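Local coordinates for positive phenol-degradative gene regulator (Ralstonia sp. E2, PDB 5FRY), which senses phenolic compounds through the domain present here and activates transcription of phenol-degradation genes, probably as an ATP-dependent enhancer-binding protein, at residues V76-L81 with I155-G160; M97-H102 with V108-L113; Y172-C177 with P183-L188. All blocks are in the same frame, centred on the assembly; numbering follows the deposited sequence.

Interaction 1 (V76-L81 with I155-G160); sequences VRDAEL and IGYATG. With ERH (3,4-dimethylphenol), chain D.
One wall of the phenol-binding pocket is carried by helix 152-166, and Tyr-157 on that wall ties it to Asp-78 of helix 60-84. The evidence is a single short bond: Tyr-157 OH donates to Asp-78 OD2 at 2.7 Å. The acceptor uses its anti lone pair, the one turned away from OD1, and Asp-78 OD2 lies at the edge of the tyrosine ring, in its plane. The carboxylate is rotated 67° from the ring plane, and the two side chains meet at about a right angle. Tyr-157 reaches across because its CG stands anti to the backbone N (chi1 179°), which carries the hydroxyl off the helix toward Asp-78. The same ring also borders the ligand: CD1 of Tyr-157 lies 3.6 Å from C06 of the dimethylphenol, near the ring plane, and CA of Ala-158 comes equally close to ligand C03. A protein bond thus fixes the far end of a ring that lines the pocket.

The other point of contact sets a methyl group against a backbone carbonyl. Gly-160 has no side chain, and its CA lies 5.0 Å from the CA of Val-76, whose CG2, the branch anti to the carbonyl carbon, rests 3.5 Å from Gly-160 O.

Asp-78 has a second partner, since OD1 is hydrogen-bonded to His-43 NE2 of the second subunit. The carboxylate of Glu-105 lies near OD2, a like-charge approach that the bonds from Tyr-157 and His-43 may offset. Helix 97-104 adjoins the bond, with Leu-101 packed on both Asp-78 and Tyr-157 and His-102 stacked on the Tyr-157 ring; strand 170-176 meets helix 152-166 through Ile-155 and Ala-158.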
loop_
_atom_site.group_PDB
_atom_site.type_symbol
_atom_site.label_atom_id
_atom_site.label_comp_id
_atom_site.label_asym_id
_atom_site.label_seq_id
_atom_site.Cartn_x
_atom_site.Cartn_y
_atom_site.Cartn_z
ATOM N N VAL A 76 3.805 3.191 14.202
ATOM C CA VAL A 76 4.678 4.203 14.798
ATOM C C VAL A 76 4.431 5.593 14.211
ATOM O O VAL A 76 4.429 6.582 14.942
ATOM C CB VAL A 76 6.176 3.847 14.649
ATOM C CG1 VAL A 76 7.077 5.065 15.064
ATOM C CG2 VAL A 76 6.508 2.622 15.528
ATOM N N ARG A 77 4.258 5.693 12.897
ATOM C CA ARG A 77 4.005 7.001 12.319
ATOM C C ARG A 77 2.645 7.562 12.751
ATOM O O ARG A 77 2.506 8.775 12.931
ATOM C CB ARG A 77 4.086 6.964 10.792
ATOM C CG ARG A 77 5.467 6.652 10.242
ATOM C CD ARG A 77 6.545 7.542 10.833
ATOM N NE ARG A 77 7.712 7.560 9.947
ATOM C CZ ARG A 77 8.753 8.376 10.079
ATOM N NH1 ARG A 77 8.797 9.260 11.071
ATOM N NH2 ARG A 77 9.755 8.304 9.210
ATOM N N ASP A 78 1.642 6.696 12.907
ATOM C CA ASP A 78 0.301 7.139 13.293
ATOM C C ASP A 78 0.251 7.543 14.779
ATOM O O ASP A 78 -0.483 8.476 15.155
ATOM C CB ASP A 78 -0.741 6.042 12.982
ATOM C CG ASP A 78 -1.055 5.948 11.500
ATOM O OD1 ASP A 78 -0.564 6.796 10.723
ATOM O OD2 ASP A 78 -1.792 5.036 11.102
ATOM N N ALA A 79 1.067 6.895 15.617
ATOM C CA ALA A 79 1.166 7.292 17.017
ATOM C C ALA A 79 1.786 8.691 17.148
ATOM O O ALA A 79 1.469 9.416 18.075
ATOM C CB ALA A 79 1.984 6.309 17.812
ATOM N N GLU A 80 2.642 9.065 16.203
ATOM C CA GLU A 80 3.208 10.418 16.196
ATOM C C GLU A 80 2.125 11.431 15.894
ATOM O O GLU A 80 2.126 12.534 16.454
ATOM C CB GLU A 80 4.336 10.553 15.170
ATOM C CG GLU A 80 5.555 9.717 15.494
ATOM C CD GLU A 80 6.556 9.684 14.354
ATOM O OE1 GLU A 80 6.309 10.338 13.308
ATOM O OE2 GLU A 80 7.591 8.996 14.496
ATOM N N LEU A 81 1.213 11.061 14.998
ATOM C CA LEU A 81 0.090 11.919 14.658
ATOM C C LEU A 81 -0.841 12.054 15.866
ATOM O O LEU A 81 -1.323 13.147 16.163
ATOM C CB LEU A 81 -0.658 11.377 13.432
ATOM C CG LEU A 81 -1.989 12.040 13.072
ATOM C CD1 LEU A 81 -1.792 13.540 12.927
ATOM C CD2 LEU A 81 -2.590 11.462 11.802
ATOM N N ILE A 155 -0.994 -6.817 12.755
ATOM C CA ILE A 155 -0.371 -7.020 14.082
ATOM C C ILE A 155 0.828 -6.104 14.323
ATOM O O ILE A 155 0.939 -5.478 15.380
ATOM C CB ILE A 155 0.093 -8.483 14.265
ATOM C CG1 ILE A 155 -1.109 -9.382 14.549
ATOM C CG2 ILE A 155 1.140 -8.574 15.372
ATOM C CD1 ILE A 155 -1.800 -9.063 15.856
ATOM N N GLY A 156 1.732 -6.035 13.343
ATOM C CA GLY A 156 2.876 -5.146 13.424
ATOM C C GLY A 156 2.444 -3.731 13.763
ATOM O O GLY A 156 3.072 -3.029 14.582
ATOM N N TYR A 157 1.349 -3.330 13.146
ATOM C CA TYR A 157 0.795 -1.999 13.316
ATOM C C TYR A 157 0.364 -1.771 14.762
ATOM O O TYR A 157 0.735 -0.742 15.365
ATOM C CB TYR A 157 -0.362 -1.784 12.349
ATOM C CG TYR A 157 -1.011 -0.426 12.487
ATOM C CD1 TYR A 157 -1.816 -0.126 13.599
ATOM C CD2 TYR A 157 -0.790 0.572 11.540
ATOM C CE1 TYR A 157 -2.396 1.112 13.748
ATOM C CE2 TYR A 157 -1.379 1.817 11.674
ATOM C CZ TYR A 157 -2.190 2.072 12.778
ATOM O OH TYR A 157 -2.802 3.297 12.932
ATOM N N ALA A 158 -0.391 -2.725 15.322
ATOM C CA ALA A 158 -0.855 -2.642 16.714
ATOM C C ALA A 158 0.318 -2.535 17.670
ATOM O O ALA A 158 0.318 -1.707 18.589
ATOM C CB ALA A 158 -1.711 -3.837 17.088
ATOM N N THR A 159 1.312 -3.385 17.461
ATOM C CA THR A 159 2.526 -3.379 18.258
ATOM C C THR A 159 3.235 -2.020 18.199
ATOM O O THR A 159 3.556 -1.413 19.246
ATOM C CB THR A 159 3.468 -4.502 17.782
ATOM O OG1 THR A 159 2.790 -5.761 17.918
ATOM C CG2 THR A 159 4.748 -4.528 18.576
ATOM N N GLY A 160 3.441 -1.532 16.978
ATOM C CA GLY A 160 4.243 -0.344 16.731
ATOM C C GLY A 160 3.600 0.883 17.327
ATOM O O GLY A 160 4.258 1.650 18.030
HETATM O O01 ERH D . -5.587 -2.222 14.649
HETATM C C02 ERH D . -5.405 -2.267 18.423
HETATM C C03 ERH D . -3.719 -0.694 17.516
HETATM C C04 ERH D . -4.415 -1.386 18.667
HETATM C C05 ERH D . -5.821 -2.564 16.999
HETATM C C06 ERH D . -4.088 -0.958 16.247
HETATM C C07 ERH D . -5.200 -1.947 15.975
HETATM C C08 ERH D . -6.103 -2.960 19.574
HETATM C C09 ERH D . -2.606 0.295 17.790
#

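Interaction 2 (M97-H102 with V108-L113). With ERH (3,4-dimethylphenol), chain D.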
loop_
_atom_site.group_PDB
_atom_site.type_symbol
_atom_site.label_atom_id
_atom_site.label_comp_id
_atom_site.label_asym_id
_atom_site.label_seq_id
_atom_site.Cartn_x
_atom_site.Cartn_y
_atom_site.Cartn_z
ATOM N N MET A 97 -7.052 6.073 19.331
ATOM C CA MET A 97 -6.804 6.682 18.038
ATOM C C MET A 97 -6.162 5.657 17.100
ATOM O O MET A 97 -6.393 5.698 15.892
ATOM C CB MET A 97 -5.943 7.939 18.183
ATOM C CG MET A 97 -6.750 9.184 18.556
ATOM S SD MET A 97 -5.782 10.699 18.875
ATOM C CE MET A 97 -4.978 10.250 20.400
ATOM N N GLY A 98 -5.375 4.745 17.665
ATOM C CA GLY A 98 -4.819 3.615 16.938
ATOM C C GLY A 98 -5.863 2.877 16.122
ATOM O O GLY A 98 -5.860 2.944 14.887
ATOM N N PRO A 99 -6.764 2.167 16.810
ATOM C CA PRO A 99 -7.893 1.481 16.176
ATOM C C PRO A 99 -8.657 2.356 15.158
ATOM O O PRO A 99 -9.044 1.825 14.120
ATOM C CB PRO A 99 -8.777 1.103 17.367
ATOM C CG PRO A 99 -7.801 0.915 18.487
ATOM C CD PRO A 99 -6.686 1.883 18.259
ATOM N N CYS A 100 -8.877 3.614 15.465
ATOM C CA CYS A 100 -9.536 4.534 14.573
ATOM C C CYS A 100 -8.726 4.707 13.287
ATOM O O CYS A 100 -9.235 4.525 12.206
ATOM C CB CYS A 100 -9.741 5.870 15.238
ATOM S SG CYS A 100 -11.044 5.987 16.516
ATOM N N LEU A 101 -7.462 5.037 13.421
ATOM C CA LEU A 101 -6.629 5.230 12.253
ATOM C C LEU A 101 -6.584 3.981 11.393
ATOM O O LEU A 101 -6.677 4.072 10.209
ATOM C CB LEU A 101 -5.253 5.701 12.645
ATOM C CG LEU A 101 -5.069 7.162 12.956
ATOM C CD1 LEU A 101 -3.842 7.468 13.783
ATOM C CD2 LEU A 101 -5.066 7.947 11.672
ATOM N N HIS A 102 -6.456 2.819 12.024
ATOM C CA HIS A 102 -6.434 1.556 11.294
ATOM C C HIS A 102 -7.682 1.403 10.428
ATOM O O HIS A 102 -7.620 0.876 9.317
ATOM C CB HIS A 102 -6.319 0.378 12.264
ATOM C CG HIS A 102 -5.324 -0.657 11.840
ATOM N ND1 HIS A 102 -5.076 -1.795 12.577
ATOM C CD2 HIS A 102 -4.516 -0.727 10.756
ATOM C CE1 HIS A 102 -4.157 -2.522 11.965
ATOM N NE2 HIS A 102 -3.801 -1.896 10.858
ATOM N N VAL A 108 -8.849 -2.652 8.592
ATOM C CA VAL A 108 -9.706 -3.507 9.404
ATOM C C VAL A 108 -10.704 -2.637 10.126
ATOM O O VAL A 108 -10.492 -1.437 10.311
ATOM C CB VAL A 108 -8.918 -4.341 10.451
ATOM C CG1 VAL A 108 -9.864 -5.019 11.472
ATOM C CG2 VAL A 108 -8.114 -5.402 9.777
ATOM N N ARG A 109 -11.801 -3.265 10.514
ATOM C CA ARG A 109 -12.771 -2.682 11.410
ATOM C C ARG A 109 -12.466 -3.133 12.836
ATOM O O ARG A 109 -12.589 -4.313 13.183
ATOM C CB ARG A 109 -14.178 -3.097 11.006
ATOM C CG ARG A 109 -15.183 -2.907 12.095
ATOM C CD ARG A 109 -15.526 -1.443 12.276
ATOM N NE ARG A 109 -16.614 -1.273 13.235
ATOM C CZ ARG A 109 -17.805 -1.846 13.118
ATOM N NH1 ARG A 109 -18.065 -2.641 12.084
ATOM N NH2 ARG A 109 -18.737 -1.630 14.036
ATOM N N VAL A 110 -12.059 -2.182 13.653
ATOM C CA VAL A 110 -11.517 -2.500 14.966
ATOM C C VAL A 110 -12.536 -2.221 16.045
ATOM O O VAL A 110 -13.208 -1.189 16.021
ATOM C CB VAL A 110 -10.237 -1.702 15.242
ATOM C CG1 VAL A 110 -9.468 -2.329 16.401
ATOM C CG2 VAL A 110 -9.366 -1.660 14.013
ATOM N N THR A 111 -12.684 -3.163 16.971
ATOM C CA THR A 111 -13.497 -2.933 18.157
ATOM C C THR A 111 -12.692 -3.297 19.387
ATOM O O THR A 111 -12.351 -4.463 19.584
ATOM C CB THR A 111 -14.811 -3.744 18.132
ATOM O OG1 THR A 111 -15.600 -3.327 17.015
ATOM C CG2 THR A 111 -15.605 -3.532 19.423
ATOM N N PRO A 112 -12.360 -2.287 20.207
ATOM C CA PRO A 112 -11.667 -2.563 21.466
ATOM C C PRO A 112 -12.601 -3.329 22.389
ATOM O O PRO A 112 -13.792 -3.013 22.457
ATOM C CB PRO A 112 -11.333 -1.173 22.014
ATOM C CG PRO A 112 -12.278 -0.238 21.332
ATOM C CD PRO A 112 -12.627 -0.851 20.004
ATOM N N LEU A 113 -12.076 -4.349 23.052
ATOM C CA LEU A 113 -12.908 -5.244 23.853
ATOM C C LEU A 113 -12.764 -4.869 25.329
ATOM O O LEU A 113 -13.688 -4.320 25.934
ATOM C CB LEU A 113 -12.524 -6.710 23.597
ATOM C CG LEU A 113 -13.472 -7.825 24.055
ATOM C CD1 LEU A 113 -14.885 -7.621 23.509
ATOM C CD2 LEU A 113 -12.940 -9.196 23.648
HETATM O O01 ERH D . -5.587 -2.222 14.649
HETATM C C02 ERH D . -5.405 -2.267 18.423
HETATM C C03 ERH D . -3.719 -0.694 17.516
HETATM C C04 ERH D . -4.415 -1.386 18.667
HETATM C C05 ERH D . -5.821 -2.564 16.999
HETATM C C06 ERH D . -4.088 -0.958 16.247
HETATM C C07 ERH D . -5.200 -1.947 15.975
HETATM C C08 ERH D . -6.103 -2.960 19.574
HETATM C C09 ERH D . -2.606 0.295 17.790
#
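Pro-99 and Val-110 form the close-packed part of this contact between helix 97-104 and strand 109-118. CB of Pro-99 meets CG1 of Val-110 at 3.6 Å, and the carbonyl O of Pro-99 sits 3.5 Å from CG2 of the same valine. The two methyls therefore have separate tasks: CG1, anti to the backbone N (chi1 -163°), lies against the proline ring, while CG2 lies beside the helix backbone. CG1 also faces the ligand, 3.7 Å from C05 of the dimethylphenol. Pro-99 shares this role through CG, which is 4.0 Å from ligand C02, so one apolar patch packs helix to strand and borders the phenol at once.

Toward His-102 the fit loosens. CB of His-102 approaches CG2 of Val-110 only to 4.1 Å, and the backbone pair His-102 O and Val-108 N, 3.8 Å apart, makes no hydrogen bond. The approach of His-102 ND1 to ligand O01 is doubtful, because the two atoms are modelled too close together for the nature of that contact to be judged. On the outer side of the strand, Arg-109 and Thr-111 direct their side chains away from the helix and are partly exposed. These strand residues find their backbone partners in strand 123-131, where Arg-109 pairs with Glu-131 and Thr-111 with Leu-129. Trp-130 of that same strand packs on the side chains of Val-108 and Val-110.

Between helix and strand, then, the contact is apolar and lacks directional bonds. Such chemistry suits a pocket wall facing the ring and methyl groups of the ligand.

Interaction 3 (Y172-C177 with P183-L188). With ZN (zinc ion), chain C.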
loop_
_atom_site.group_PDB
_atom_site.type_symbol
_atom_site.label_atom_id
_atom_site.label_comp_id
_atom_site.label_asym_id
_atom_site.label_seq_id
_atom_site.Cartn_x
_atom_site.Cartn_y
_atom_site.Cartn_z
ATOM N N TYR A 172 1.730 -7.682 20.357
ATOM C CA TYR A 172 0.405 -8.255 20.159
ATOM C C TYR A 172 0.477 -9.627 19.521
ATOM O O TYR A 172 1.378 -9.928 18.731
ATOM C CB TYR A 172 -0.462 -7.355 19.277
ATOM C CG TYR A 172 -0.946 -6.095 19.935
ATOM C CD1 TYR A 172 -0.088 -5.019 20.135
ATOM C CD2 TYR A 172 -2.265 -5.956 20.313
ATOM C CE1 TYR A 172 -0.538 -3.851 20.719
ATOM C CE2 TYR A 172 -2.716 -4.802 20.888
ATOM C CZ TYR A 172 -1.850 -3.746 21.084
ATOM O OH TYR A 172 -2.319 -2.588 21.668
ATOM N N ARG A 173 -0.499 -10.459 19.841
ATOM C CA ARG A 173 -0.662 -11.702 19.116
ATOM C C ARG A 173 -2.121 -11.883 18.734
ATOM O O ARG A 173 -3.029 -11.407 19.426
ATOM C CB ARG A 173 -0.157 -12.879 19.954
ATOM C CG ARG A 173 0.555 -13.933 19.125
ATOM C CD ARG A 173 1.176 -15.005 20.002
ATOM N NE ARG A 173 2.497 -14.613 20.473
ATOM C CZ ARG A 173 3.116 -15.185 21.497
ATOM N NH1 ARG A 173 2.526 -16.170 22.169
ATOM N NH2 ARG A 173 4.320 -14.762 21.861
ATOM N N GLU A 174 -2.352 -12.545 17.606
ATOM C CA GLU A 174 -3.707 -12.869 17.190
ATOM C C GLU A 174 -4.180 -14.123 17.887
ATOM O O GLU A 174 -3.601 -15.182 17.681
ATOM C CB GLU A 174 -3.772 -13.070 15.677
ATOM C CG GLU A 174 -3.850 -11.796 14.876
ATOM C CD GLU A 174 -4.311 -12.062 13.462
ATOM O OE1 GLU A 174 -3.469 -12.441 12.635
ATOM O OE2 GLU A 174 -5.513 -11.919 13.173
ATOM N N LEU A 175 -5.230 -14.016 18.693
ATOM C CA LEU A 175 -5.762 -15.197 19.392
ATOM C C LEU A 175 -6.681 -16.011 18.472
ATOM O O LEU A 175 -6.782 -17.239 18.588
ATOM C CB LEU A 175 -6.514 -14.785 20.654
ATOM C CG LEU A 175 -5.690 -14.000 21.690
ATOM C CD1 LEU A 175 -6.401 -13.972 23.040
ATOM C CD2 LEU A 175 -4.278 -14.529 21.820
ATOM N N GLU A 176 -7.363 -15.305 17.578
ATOM C CA GLU A 176 -8.227 -15.906 16.566
ATOM C C GLU A 176 -8.109 -15.076 15.292
ATOM O O GLU A 176 -7.745 -13.894 15.355
ATOM C CB GLU A 176 -9.676 -15.960 17.055
ATOM C CG GLU A 176 -9.818 -16.565 18.452
ATOM C CD GLU A 176 -11.153 -16.257 19.114
ATOM O OE1 GLU A 176 -12.085 -15.802 18.416
ATOM O OE2 GLU A 176 -11.264 -16.468 20.343
ATOM N N CYS A 177 -8.400 -15.678 14.143
ATOM C CA CYS A 177 -8.207 -14.989 12.873
ATOM C C CYS A 177 -9.027 -15.594 11.744
ATOM O O CYS A 177 -9.144 -16.814 11.641
ATOM C CB CYS A 177 -6.732 -15.008 12.492
ATOM S SG CYS A 177 -6.432 -14.304 10.876
ATOM N N PRO A 183 -14.584 -16.620 12.272
ATOM C CA PRO A 183 -15.463 -15.605 11.681
ATOM C C PRO A 183 -14.897 -14.196 11.814
ATOM O O PRO A 183 -15.502 -13.227 11.347
ATOM C CB PRO A 183 -16.756 -15.757 12.487
ATOM C CG PRO A 183 -16.306 -16.265 13.821
ATOM C CD PRO A 183 -15.082 -17.113 13.570
ATOM N N HIS A 184 -13.737 -14.093 12.452
ATOM C CA HIS A 184 -13.161 -12.798 12.773
ATOM C C HIS A 184 -11.775 -12.984 13.342
ATOM O O HIS A 184 -11.335 -14.112 13.596
ATOM C CB HIS A 184 -14.036 -12.049 13.779
ATOM C CG HIS A 184 -14.104 -12.709 15.121
ATOM N ND1 HIS A 184 -15.236 -13.354 15.577
ATOM C CD2 HIS A 184 -13.177 -12.847 16.100
ATOM C CE1 HIS A 184 -15.004 -13.852 16.776
ATOM N NE2 HIS A 184 -13.759 -13.566 17.116
ATOM N N CYS A 185 -11.100 -11.864 13.578
ATOM C CA CYS A 185 -9.806 -11.884 14.222
ATOM C C CYS A 185 -9.957 -11.315 15.624
ATOM O O CYS A 185 -10.786 -10.431 15.842
ATOM C CB CYS A 185 -8.774 -11.076 13.412
ATOM S SG CYS A 185 -8.522 -11.608 11.687
ATOM N N ARG A 186 -9.178 -11.837 16.569
ATOM C CA ARG A 186 -9.100 -11.281 17.914
ATOM C C ARG A 186 -7.664 -11.269 18.411
ATOM O O ARG A 186 -6.903 -12.215 18.194
ATOM C CB ARG A 186 -9.966 -12.072 18.894
ATOM C CG ARG A 186 -9.713 -11.727 20.336
ATOM C CD ARG A 186 -10.644 -12.501 21.245
ATOM N NE ARG A 186 -12.021 -12.356 20.795
ATOM C CZ ARG A 186 -13.078 -12.825 21.447
ATOM N NH1 ARG A 186 -12.915 -13.474 22.595
ATOM N NH2 ARG A 186 -14.295 -12.640 20.947
ATOM N N ILE A 187 -7.302 -10.210 19.121
ATOM C CA ILE A 187 -5.901 -10.003 19.444
ATOM C C ILE A 187 -5.676 -9.603 20.903
ATOM O O ILE A 187 -6.551 -9.012 21.554
ATOM C CB ILE A 187 -5.269 -8.919 18.530
ATOM C CG1 ILE A 187 -5.985 -7.583 18.722
ATOM C CG2 ILE A 187 -5.311 -9.349 17.066
ATOM C CD1 ILE A 187 -5.307 -6.418 18.036
ATOM N N LEU A 188 -4.487 -9.935 21.394
ATOM C CA LEU A 188 -4.052 -9.556 22.737
ATOM C C LEU A 188 -2.749 -8.781 22.720
ATOM O O LEU A 188 -1.754 -9.242 22.143
ATOM C CB LEU A 188 -3.878 -10.796 23.620
ATOM C CG LEU A 188 -3.262 -10.530 24.990
ATOM C CD1 LEU A 188 -4.173 -9.589 25.762
ATOM C CD2 LEU A 188 -2.997 -11.834 25.747
HETATM ZN ZN ZN C . -6.363 -12.169 11.331
#
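The carbonyl oxygen of Arg-186 is gripped by two successive backbone amides of the opposite strand. Leu-175 N is modelled 2.5 Å from Arg-186 O, a length too short to be trusted, with a bent N-H...O angle of 139°. Glu-176 N reaches the same Arg-186 O at 3.2 Å, longer but straighter at 165°. Two residues facing one define a classic beta bulge, and the register accordingly shifts by one between the pairs Glu-174/Ile-187 and Glu-176/Arg-186. Ahead of the bulge the pairing is regular: Arg-173 and Leu-188 exchange both backbone bonds, N to O and O to N, at 2.9 Å each.

The bulge lies between the zinc ligands Glu-174 and Cys-177. Glu-174 OE2 binds the zinc ion at 2.0 Å, its chain extended beyond CG. Cys-177 SG binds at 2.2 Å from beyond the bulge, placed there with SG anti to the backbone N (chi1 175°). Cys-185 SG completes the hairpin's share at 2.3 Å, and Cys-151 supplies the fourth ligand.

On the other face Glu-176 serves two basic neighbours. Its OE1 takes a weak bond from His-184 NE2 at 3.1 Å, while OE2 lies over a face of the Arg-186 guanidinium, so that attraction is one of charge without an aligned N-H. Leu-175 and Leu-188 touch farther along. Toward the phenol pocket, CD2 of Tyr-172 packs against CD1 of Ile-187; both residues touch the ligand, and Tyr-172 OH is hydrogen-bonded to Thr-162.

A bulged antiparallel hairpin that brings a carboxylate and two thiolates to one zinc ion, with the phenol pocket beside it, characterises this V4R part of the sensory domain.

Interactions 1 and 2 are buried contacts of the core and both border the dimethylphenol, whereas interaction 3 is partly buried, its zinc ligands enclosed while Leu-175 at the bulge is exposed. The first two centres lie about 12 Å apart, and the two contacts touch directly. Interaction 3 shares a sheet with interaction 2, whose strand 109-118 lies at the opposite edge from 170-176, and meets interaction 1 where Ile-155 touches Glu-174. The chemistry changes accordingly: one short side-chain bond between helices, apolar packing of helix on strand, then backbone pairing reinforced by metal. The first two also adjoin the second subunit; the hairpin does not.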